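Aldehyde dehydrogenase family protein (Pseudomonas syringae pv. tomato, PDB 6X9L) oxidises long-chain aliphatic aldehydes such as octanal, probably to the corresponding carboxylic acids, with NAD+ as the electron acceptor. Local coordinates at residues L242-A247 with V254-G259; I231-T234 with R238-A241; G51-V56 with G219-A224. The protein carries 1 engineered substitution. All blocks are in the same frame, centred on the assembly; numbering follows the deposited sequence.

Interaction 1. Residues L242-A247 with V254-G259. With NAD (nicotinamide-adenine-dinucleotide), chain D.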
# COMPACT_ATOMS: atom_id res chain seq x y z
N LEU A 242 -2.73 -14.62 -2.05
CA LEU A 242 -1.56 -15.48 -1.89
C LEU A 242 -0.26 -14.72 -2.11
O LEU A 242 0.72 -14.94 -1.38
CB LEU A 242 -1.61 -16.67 -2.84
CG LEU A 242 -2.73 -17.66 -2.59
CD1 LEU A 242 -2.68 -18.67 -3.72
CD2 LEU A 242 -2.58 -18.32 -1.21
N VAL A 243 -0.22 -13.82 -3.09
CA VAL A 243 1.01 -13.05 -3.24
C VAL A 243 1.18 -12.10 -2.05
O VAL A 243 2.27 -11.98 -1.49
CB VAL A 243 1.08 -12.30 -4.60
CG1 VAL A 243 0.02 -12.74 -5.55
CG2 VAL A 243 1.04 -10.80 -4.41
N ALA A 244 0.10 -11.44 -1.60
CA ALA A 244 0.21 -10.59 -0.42
C ALA A 244 0.80 -11.36 0.76
O ALA A 244 1.73 -10.90 1.43
CB ALA A 244 -1.15 -10.01 -0.04
N GLN A 245 0.25 -12.55 1.02
CA GLN A 245 0.74 -13.38 2.12
C GLN A 245 2.19 -13.80 1.90
O GLN A 245 2.98 -13.80 2.85
CB GLN A 245 -0.14 -14.62 2.28
CG GLN A 245 -1.36 -14.38 3.13
CD GLN A 245 -2.49 -15.33 2.79
OE1 GLN A 245 -2.34 -16.23 1.96
NE2 GLN A 245 -3.64 -15.14 3.44
N ALA A 246 2.54 -14.17 0.67
CA ALA A 246 3.92 -14.59 0.40
C ALA A 246 4.89 -13.44 0.58
O ALA A 246 6.04 -13.66 0.99
CB ALA A 246 4.05 -15.18 -1.01
N ALA A 247 4.44 -12.20 0.31
CA ALA A 247 5.27 -11.00 0.35
C ALA A 247 5.41 -10.39 1.74
O ALA A 247 6.33 -9.59 1.96
CB ALA A 247 4.70 -9.94 -0.59
N VAL A 254 3.09 -3.87 -2.12
CA VAL A 254 2.19 -4.80 -2.78
C VAL A 254 1.14 -3.98 -3.51
O VAL A 254 0.40 -3.20 -2.89
CB VAL A 254 1.54 -5.76 -1.76
CG1 VAL A 254 0.41 -6.58 -2.42
CG2 VAL A 254 2.60 -6.68 -1.12
N THR A 255 1.07 -4.15 -4.82
CA THR A 255 0.06 -3.51 -5.65
C THR A 255 -0.82 -4.58 -6.28
O THR A 255 -0.31 -5.54 -6.86
CB THR A 255 0.73 -2.64 -6.71
OG1 THR A 255 1.15 -1.41 -6.10
CG2 THR A 255 -0.24 -2.32 -7.82
N GLN A 256 -2.14 -4.42 -6.15
CA GLN A 256 -3.10 -5.44 -6.56
C GLN A 256 -4.28 -4.84 -7.31
O GLN A 256 -4.90 -3.88 -6.84
CB GLN A 256 -3.62 -6.24 -5.37
CG GLN A 256 -2.54 -6.86 -4.50
CD GLN A 256 -3.04 -7.16 -3.12
OE1 GLN A 256 -3.26 -6.25 -2.31
NE2 GLN A 256 -3.22 -8.45 -2.82
N GLU A 257 -4.58 -5.41 -8.46
CA GLU A 257 -5.73 -5.08 -9.28
C GLU A 257 -6.49 -6.40 -9.43
O GLU A 257 -6.03 -7.29 -10.15
CB GLU A 257 -5.32 -4.53 -10.63
CG GLU A 257 -4.46 -3.29 -10.59
CD GLU A 257 -5.29 -2.03 -10.68
OE1 GLU A 257 -6.52 -2.17 -10.84
OE2 GLU A 257 -4.72 -0.91 -10.58
N LEU A 258 -7.63 -6.52 -8.74
CA LEU A 258 -8.31 -7.81 -8.67
C LEU A 258 -9.73 -7.78 -9.26
O LEU A 258 -10.01 -7.03 -10.21
CB LEU A 258 -8.34 -8.28 -7.22
CG LEU A 258 -7.03 -8.06 -6.47
CD1 LEU A 258 -7.17 -8.58 -5.07
CD2 LEU A 258 -5.83 -8.71 -7.18
N GLY A 259 -10.63 -8.58 -8.68
CA GLY A 259 -11.95 -8.78 -9.27
C GLY A 259 -12.86 -7.57 -9.16
O GLY A 259 -12.58 -6.58 -8.48
PA NAD D . -5.32 -15.31 -12.02
O1A NAD D . -5.54 -14.65 -10.70
O2A NAD D . -5.72 -16.74 -12.04
O5B NAD D . -3.79 -15.14 -12.51
C5B NAD D . -3.20 -13.86 -12.65
C4B NAD D . -1.67 -13.99 -12.70
O4B NAD D . -1.22 -14.53 -11.47
C3B NAD D . -1.17 -14.95 -13.77
O3B NAD D . 0.05 -14.43 -14.29
C2B NAD D . -0.91 -16.24 -13.02
O2B NAD D . 0.11 -17.02 -13.60
C1B NAD D . -0.43 -15.69 -11.71
N9A NAD D . -0.67 -16.56 -10.57
C8A NAD D . -1.66 -17.51 -10.39
N7A NAD D . -1.52 -18.01 -9.14
C5A NAD D . -0.46 -17.41 -8.54
C6A NAD D . 0.12 -17.54 -7.29
N6A NAD D . -0.47 -18.29 -6.36
N1A NAD D . 1.20 -16.75 -6.97
C2A NAD D . 1.70 -15.84 -7.87
N3A NAD D . 1.13 -15.71 -9.11
C4A NAD D . 0.07 -16.49 -9.43
O3 NAD D . -6.04 -14.40 -13.14
PN NAD D . -7.29 -14.75 -14.08
O1N NAD D . -8.49 -14.99 -13.24
O2N NAD D . -6.89 -15.76 -15.08
O5D NAD D . -7.34 -13.26 -14.74
C5D NAD D . -8.57 -12.57 -14.80
C4D NAD D . -8.78 -11.82 -13.49
O4D NAD D . -7.97 -10.66 -13.47
C3D NAD D . -10.22 -11.34 -13.38
O3D NAD D . -10.60 -11.38 -12.02
C2D NAD D . -10.11 -9.89 -13.78
O2D NAD D . -11.15 -9.10 -13.25
C1D NAD D . -8.75 -9.52 -13.18
N1N NAD D . -8.30 -8.28 -13.82
C2N NAD D . -8.22 -7.13 -13.08
C3N NAD D . -7.84 -5.94 -13.68
C7N NAD D . -7.75 -4.65 -12.92
O7N NAD D . -7.08 -3.59 -13.54
N7N NAD D . -8.30 -4.51 -11.71
C4N NAD D . -7.56 -5.91 -15.04
C5N NAD D . -7.67 -7.07 -15.79
C6N NAD D . -8.05 -8.26 -15.17
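V254 divides its two methyls between two alanines of helix 237-247. Its CG1 is anti to the backbone N (chi1 170°), which sends CG2 to A247 CB at 3.9 Å and leaves CG1 in looser contact with A244 CB, 4.5 Å away. Two residues along the strand, Q256 stretches toward the helix from the same side, and its NE2 comes to 3.8 Å from A244 CB. That amide is held at both ends: OE1 accepts from N464 ND2, while NE2 makes a weak bond to G240 O of the same helix. A244 also packs on A248 of the second subunit, so this part of the helix borders the dimer partner. Beyond the contact, the strand leads to the nicotinamide. The cofactor's N7N donates weakly to E257 OE1 at 3.1 Å, on a bent path, and to L258 O at 3.4 Å, nearly straight (177°). L242 CD1 approaches the adenine N6A to 3.5 Å. Helix and strand run antiparallel (176°) with axes 9.4 Å apart, as in the returning half of a beta-alpha-beta crossover in the Rossmann-like NAD-binding domain of aldehyde dehydrogenases.

Interaction 2. Residues I231-T234 with R238-A241. With NAD (nicotinamide-adenine-dinucleotide), chain D.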
# COMPACT_ATOMS: atom_id res chain seq x y z
N ILE A 231 6.09 -5.78 -5.57
CA ILE A 231 5.40 -6.69 -6.47
C ILE A 231 4.03 -6.10 -6.80
O ILE A 231 3.33 -5.57 -5.93
CB ILE A 231 5.26 -8.12 -5.88
CG1 ILE A 231 4.65 -9.06 -6.93
CG2 ILE A 231 4.38 -8.14 -4.63
CD1 ILE A 231 4.98 -10.53 -6.72
N SER A 232 3.68 -6.16 -8.08
CA SER A 232 2.40 -5.67 -8.59
C SER A 232 1.74 -6.81 -9.36
O SER A 232 2.36 -7.41 -10.24
CB SER A 232 2.58 -4.44 -9.49
OG SER A 232 1.33 -3.97 -9.95
N ILE A 233 0.50 -7.11 -9.00
CA ILE A 233 -0.22 -8.21 -9.62
C ILE A 233 -1.60 -7.74 -10.05
O ILE A 233 -2.32 -7.10 -9.27
CB ILE A 233 -0.36 -9.44 -8.69
CG1 ILE A 233 -1.20 -10.50 -9.41
CG2 ILE A 233 -0.97 -9.03 -7.34
CD1 ILE A 233 -1.10 -11.90 -8.84
N THR A 234 -1.95 -8.06 -11.30
CA THR A 234 -3.29 -7.96 -11.85
C THR A 234 -3.79 -9.38 -12.10
O THR A 234 -3.26 -10.09 -12.97
CB THR A 234 -3.25 -7.15 -13.13
OG1 THR A 234 -2.84 -5.81 -12.80
CG2 THR A 234 -4.61 -7.15 -13.81
N ARG A 238 -8.05 -14.72 -5.51
CA ARG A 238 -7.35 -15.84 -4.90
C ARG A 238 -5.83 -15.67 -5.03
O ARG A 238 -5.09 -15.84 -4.05
CB ARG A 238 -7.79 -17.16 -5.52
CG ARG A 238 -7.40 -18.36 -4.67
CD ARG A 238 -7.30 -19.65 -5.49
NE ARG A 238 -5.93 -19.89 -5.94
CZ ARG A 238 -5.46 -19.56 -7.15
NH1 ARG A 238 -6.26 -18.99 -8.05
NH2 ARG A 238 -4.19 -19.80 -7.45
N ALA A 239 -5.37 -15.30 -6.23
CA ALA A 239 -3.93 -15.12 -6.45
C ALA A 239 -3.42 -13.86 -5.76
O ALA A 239 -2.31 -13.86 -5.21
CB ALA A 239 -3.63 -15.08 -7.95
N GLY A 240 -4.22 -12.79 -5.78
CA GLY A 240 -3.78 -11.56 -5.14
C GLY A 240 -3.46 -11.75 -3.67
O GLY A 240 -2.46 -11.23 -3.16
N ALA A 241 -4.32 -12.48 -2.97
CA ALA A 241 -4.11 -12.66 -1.53
C ALA A 241 -2.91 -13.55 -1.26
O ALA A 241 -2.12 -13.27 -0.34
CB ALA A 241 -5.38 -13.22 -0.88
PA NAD D . -5.32 -15.31 -12.02
O1A NAD D . -5.54 -14.65 -10.70
O2A NAD D . -5.72 -16.74 -12.04
O5B NAD D . -3.79 -15.14 -12.51
C5B NAD D . -3.20 -13.86 -12.65
C4B NAD D . -1.67 -13.99 -12.70
O4B NAD D . -1.22 -14.53 -11.47
C3B NAD D . -1.17 -14.95 -13.77
O3B NAD D . 0.05 -14.43 -14.29
C2B NAD D . -0.91 -16.24 -13.02
O2B NAD D . 0.11 -17.02 -13.60
C1B NAD D . -0.43 -15.69 -11.71
N9A NAD D . -0.67 -16.56 -10.57
C8A NAD D . -1.66 -17.51 -10.39
N7A NAD D . -1.52 -18.01 -9.14
C5A NAD D . -0.46 -17.41 -8.54
C6A NAD D . 0.12 -17.54 -7.29
N6A NAD D . -0.47 -18.29 -6.36
N1A NAD D . 1.20 -16.75 -6.97
C2A NAD D . 1.70 -15.84 -7.87
N3A NAD D . 1.13 -15.71 -9.11
C4A NAD D . 0.07 -16.49 -9.43
O3 NAD D . -6.04 -14.40 -13.14
PN NAD D . -7.29 -14.75 -14.08
O1N NAD D . -8.49 -14.99 -13.24
O2N NAD D . -6.89 -15.76 -15.08
O5D NAD D . -7.34 -13.26 -14.74
C5D NAD D . -8.57 -12.57 -14.80
C4D NAD D . -8.78 -11.82 -13.49
O4D NAD D . -7.97 -10.66 -13.47
C3D NAD D . -10.22 -11.34 -13.38
O3D NAD D . -10.60 -11.38 -12.02
C2D NAD D . -10.11 -9.89 -13.78
O2D NAD D . -11.15 -9.10 -13.25
C1D NAD D . -8.75 -9.52 -13.18
N1N NAD D . -8.30 -8.28 -13.82
C2N NAD D . -8.22 -7.13 -13.08
C3N NAD D . -7.84 -5.94 -13.68
C7N NAD D . -7.75 -4.65 -12.92
O7N NAD D . -7.08 -3.59 -13.54
N7N NAD D . -8.30 -4.51 -11.71
C4N NAD D . -7.56 -5.91 -15.04
C5N NAD D . -7.67 -7.07 -15.79
C6N NAD D . -8.05 -8.26 -15.17
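I233 on strand 230-234 and the A239-G240 pair on helix 237-247 form the outgoing half of a beta-alpha-beta unit in the Rossmann-like NAD-binding domain, where the chain turns from strand to helix beside the cofactor. The contact is small, buried and apolar. With CG1 anti to its backbone N (chi1 177°) and an extended second torsion, I233 reaches forward so that CD1 comes to 4.2 Å from A239 CB. The same methyl lies 3.7 Å from O4B of the adenosine ribose, touching the sugar at its ring oxygen. The other branch, CG2, faces the bare backbone of the helix at G240 CA, 4.4 Å away. A239 in turn touches two parts of the dinucleotide: its CB is 3.4 Å from the phosphate oxygen O1A and also close to N7A of the adenine, so the methyl sits in the angle between base and pyrophosphate. The start of this helix is steadied by S236, whose OG accepts from A239 N while its own backbone N donates to NAD. At the outer edge, R238 bends at its third torsion and brings NH2 to 3.6 Å from N7A; the guanidinium meets the base obliquely, and R238 also touches a crystal neighbour. On the sheet side, strand 230-234 is hydrogen-bonded between strands 143-155 and 253-257, and K168 NZ bonds both S232 OG and T234 OG1. With OG1 engaged by that lysine, the methyl of T234 is turned to the cofactor. It lies over the face of the nicotinamide ring, CG2 standing 3.4 Å from C4N, the carbon that accepts hydride in NAD-dependent oxidation.

Interaction 3. Residues G51-V56 with G219-A224. With NAD (nicotinamide-adenine-dinucleotide), chain D.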
# COMPACT_ATOMS: atom_id res chain seq x y z
N GLY A 51 9.44 -21.58 -16.06
CA GLY A 51 10.52 -21.20 -15.18
C GLY A 51 10.44 -21.86 -13.82
O GLY A 51 9.40 -22.33 -13.35
N SER A 52 11.60 -21.91 -13.18
CA SER A 52 11.79 -22.39 -11.83
C SER A 52 12.17 -21.21 -10.95
O SER A 52 12.38 -20.09 -11.42
CB SER A 52 12.88 -23.46 -11.79
OG SER A 52 14.09 -22.93 -12.30
N ALA A 53 12.27 -21.47 -9.64
CA ALA A 53 12.76 -20.43 -8.75
C ALA A 53 14.17 -19.98 -9.16
O ALA A 53 14.50 -18.80 -9.06
CB ALA A 53 12.73 -20.93 -7.31
N ALA A 54 14.99 -20.91 -9.67
CA ALA A 54 16.35 -20.56 -10.08
C ALA A 54 16.35 -19.59 -11.26
O ALA A 54 17.22 -18.71 -11.34
CB ALA A 54 17.12 -21.83 -10.45
N ASP A 55 15.41 -19.75 -12.19
CA ASP A 55 15.28 -18.78 -13.27
C ASP A 55 14.88 -17.41 -12.75
O ASP A 55 15.43 -16.39 -13.17
CB ASP A 55 14.27 -19.30 -14.29
CG ASP A 55 14.73 -20.57 -14.94
OD1 ASP A 55 15.79 -20.52 -15.60
OD2 ASP A 55 14.05 -21.62 -14.79
N VAL A 56 13.91 -17.36 -11.83
CA VAL A 56 13.52 -16.10 -11.22
C VAL A 56 14.71 -15.48 -10.48
O VAL A 56 14.83 -14.26 -10.41
CB VAL A 56 12.31 -16.32 -10.29
CG1 VAL A 56 12.14 -15.17 -9.32
CG2 VAL A 56 11.05 -16.51 -11.09
N GLY A 219 5.48 -16.97 -10.01
CA GLY A 219 4.89 -15.92 -9.19
C GLY A 219 5.18 -16.08 -7.71
O GLY A 219 5.41 -15.09 -7.00
N GLY A 220 5.14 -17.32 -7.21
CA GLY A 220 5.44 -17.53 -5.80
C GLY A 220 6.88 -17.17 -5.46
O GLY A 220 7.14 -16.50 -4.45
N ALA A 221 7.82 -17.60 -6.31
CA ALA A 221 9.22 -17.23 -6.14
C ALA A 221 9.38 -15.72 -6.09
O ALA A 221 10.14 -15.20 -5.26
CB ALA A 221 10.06 -17.83 -7.25
N MET A 222 8.69 -15.00 -6.97
CA MET A 222 8.81 -13.54 -6.99
C MET A 222 8.27 -12.93 -5.71
O MET A 222 8.93 -12.09 -5.07
CB MET A 222 8.08 -12.96 -8.21
CG MET A 222 8.84 -13.09 -9.53
SD MET A 222 7.73 -13.22 -10.95
CE MET A 222 7.61 -11.56 -11.59
N ALA A 223 7.06 -13.36 -5.29
CA ALA A 223 6.43 -12.78 -4.11
C ALA A 223 7.31 -12.94 -2.88
O ALA A 223 7.29 -12.07 -1.98
CB ALA A 223 5.06 -13.41 -3.88
N ALA A 224 8.10 -14.01 -2.82
CA ALA A 224 8.92 -14.32 -1.66
C ALA A 224 10.37 -13.90 -1.81
O ALA A 224 11.15 -14.11 -0.87
CB ALA A 224 8.87 -15.82 -1.37
PA NAD D . -5.32 -15.31 -12.02
O1A NAD D . -5.54 -14.65 -10.70
O2A NAD D . -5.72 -16.74 -12.04
O5B NAD D . -3.79 -15.14 -12.51
C5B NAD D . -3.20 -13.86 -12.65
C4B NAD D . -1.67 -13.99 -12.70
O4B NAD D . -1.22 -14.53 -11.47
C3B NAD D . -1.17 -14.95 -13.77
O3B NAD D . 0.05 -14.43 -14.29
C2B NAD D . -0.91 -16.24 -13.02
O2B NAD D . 0.11 -17.02 -13.60
C1B NAD D . -0.43 -15.69 -11.71
N9A NAD D . -0.67 -16.56 -10.57
C8A NAD D . -1.66 -17.51 -10.39
N7A NAD D . -1.52 -18.01 -9.14
C5A NAD D . -0.46 -17.41 -8.54
C6A NAD D . 0.12 -17.54 -7.29
N6A NAD D . -0.47 -18.29 -6.36
N1A NAD D . 1.20 -16.75 -6.97
C2A NAD D . 1.70 -15.84 -7.87
N3A NAD D . 1.13 -15.71 -9.11
C4A NAD D . 0.07 -16.49 -9.43
O3 NAD D . -6.04 -14.40 -13.14
PN NAD D . -7.29 -14.75 -14.08
O1N NAD D . -8.49 -14.99 -13.24
O2N NAD D . -6.89 -15.76 -15.08
O5D NAD D . -7.34 -13.26 -14.74
C5D NAD D . -8.57 -12.57 -14.80
C4D NAD D . -8.78 -11.82 -13.49
O4D NAD D . -7.97 -10.66 -13.47
C3D NAD D . -10.22 -11.34 -13.38
O3D NAD D . -10.60 -11.38 -12.02
C2D NAD D . -10.11 -9.89 -13.78
O2D NAD D . -11.15 -9.10 -13.25
C1D NAD D . -8.75 -9.52 -13.18
N1N NAD D . -8.30 -8.28 -13.82
C2N NAD D . -8.22 -7.13 -13.08
C3N NAD D . -7.84 -5.94 -13.68
C7N NAD D . -7.75 -4.65 -12.92
O7N NAD D . -7.08 -3.59 -13.54
N7N NAD D . -8.30 -4.51 -11.71
C4N NAD D . -7.56 -5.91 -15.04
C5N NAD D . -7.67 -7.07 -15.79
C6N NAD D . -8.05 -8.26 -15.17
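V56 has CG1 anti to its backbone N (chi1 163°), and M222 has CG beside its own N (chi1 -78°); the two side chains cross at about a right angle, V56 CG1 lying 3.9 Å from M222 CG. Beyond CG the methionine bends at its third torsion and lies against V180 and K182. A221 meets the other helix with its single methyl: its CB is 4.0 Å from V56 CG1 and 4.1 Å from A53 CB, between two residues three positions apart on helix 53-71. That helix is fixed at its start. S52 is the N-cap, and D55 OD2 grips it twice, accepting S52 N through its anti lone pair at 2.9 Å and S52 OG from well above the carboxylate plane at 2.8 Å. The first of these bonds is one half of a capping box. D55 OD1 takes L29 N, tying the helix start to the loop between strands 24-26 and 33-38. Elsewhere on helix 215-224, G219 CA lies 3.5 Å from C2A of NAD, its lack of a side chain letting the base come close to the backbone. Helix 53-71 thus packs outside one wall of the adenine crevice of the aldehyde dehydrogenase Rossmann-like domain.

Overall arrangement
Interactions 1 and 2 share helix 237-247 and hold it to neighbouring strands of one sheet, with T255 hydrogen-bonded through its backbone to I231 and I233. Interaction 2 is fully buried; interaction 1 is partly open and borders the second subunit; interaction 3, joining helices far apart in sequence, lies farther from the chain centre and meets no other chain. A223 bridges to the other two, packing on A246 and I231. Interactions 2 and 3 meet through apolar groups alone, whereas interaction 1 adds an amide nitrogen against a methyl. Their polar chemistry differs: weak nicotinamide bonds in interaction 1, lysine bonds to strand hydroxyls in interaction 2, helix capping in interaction 3. Helices 215-224 and 237-247 flank the adenine.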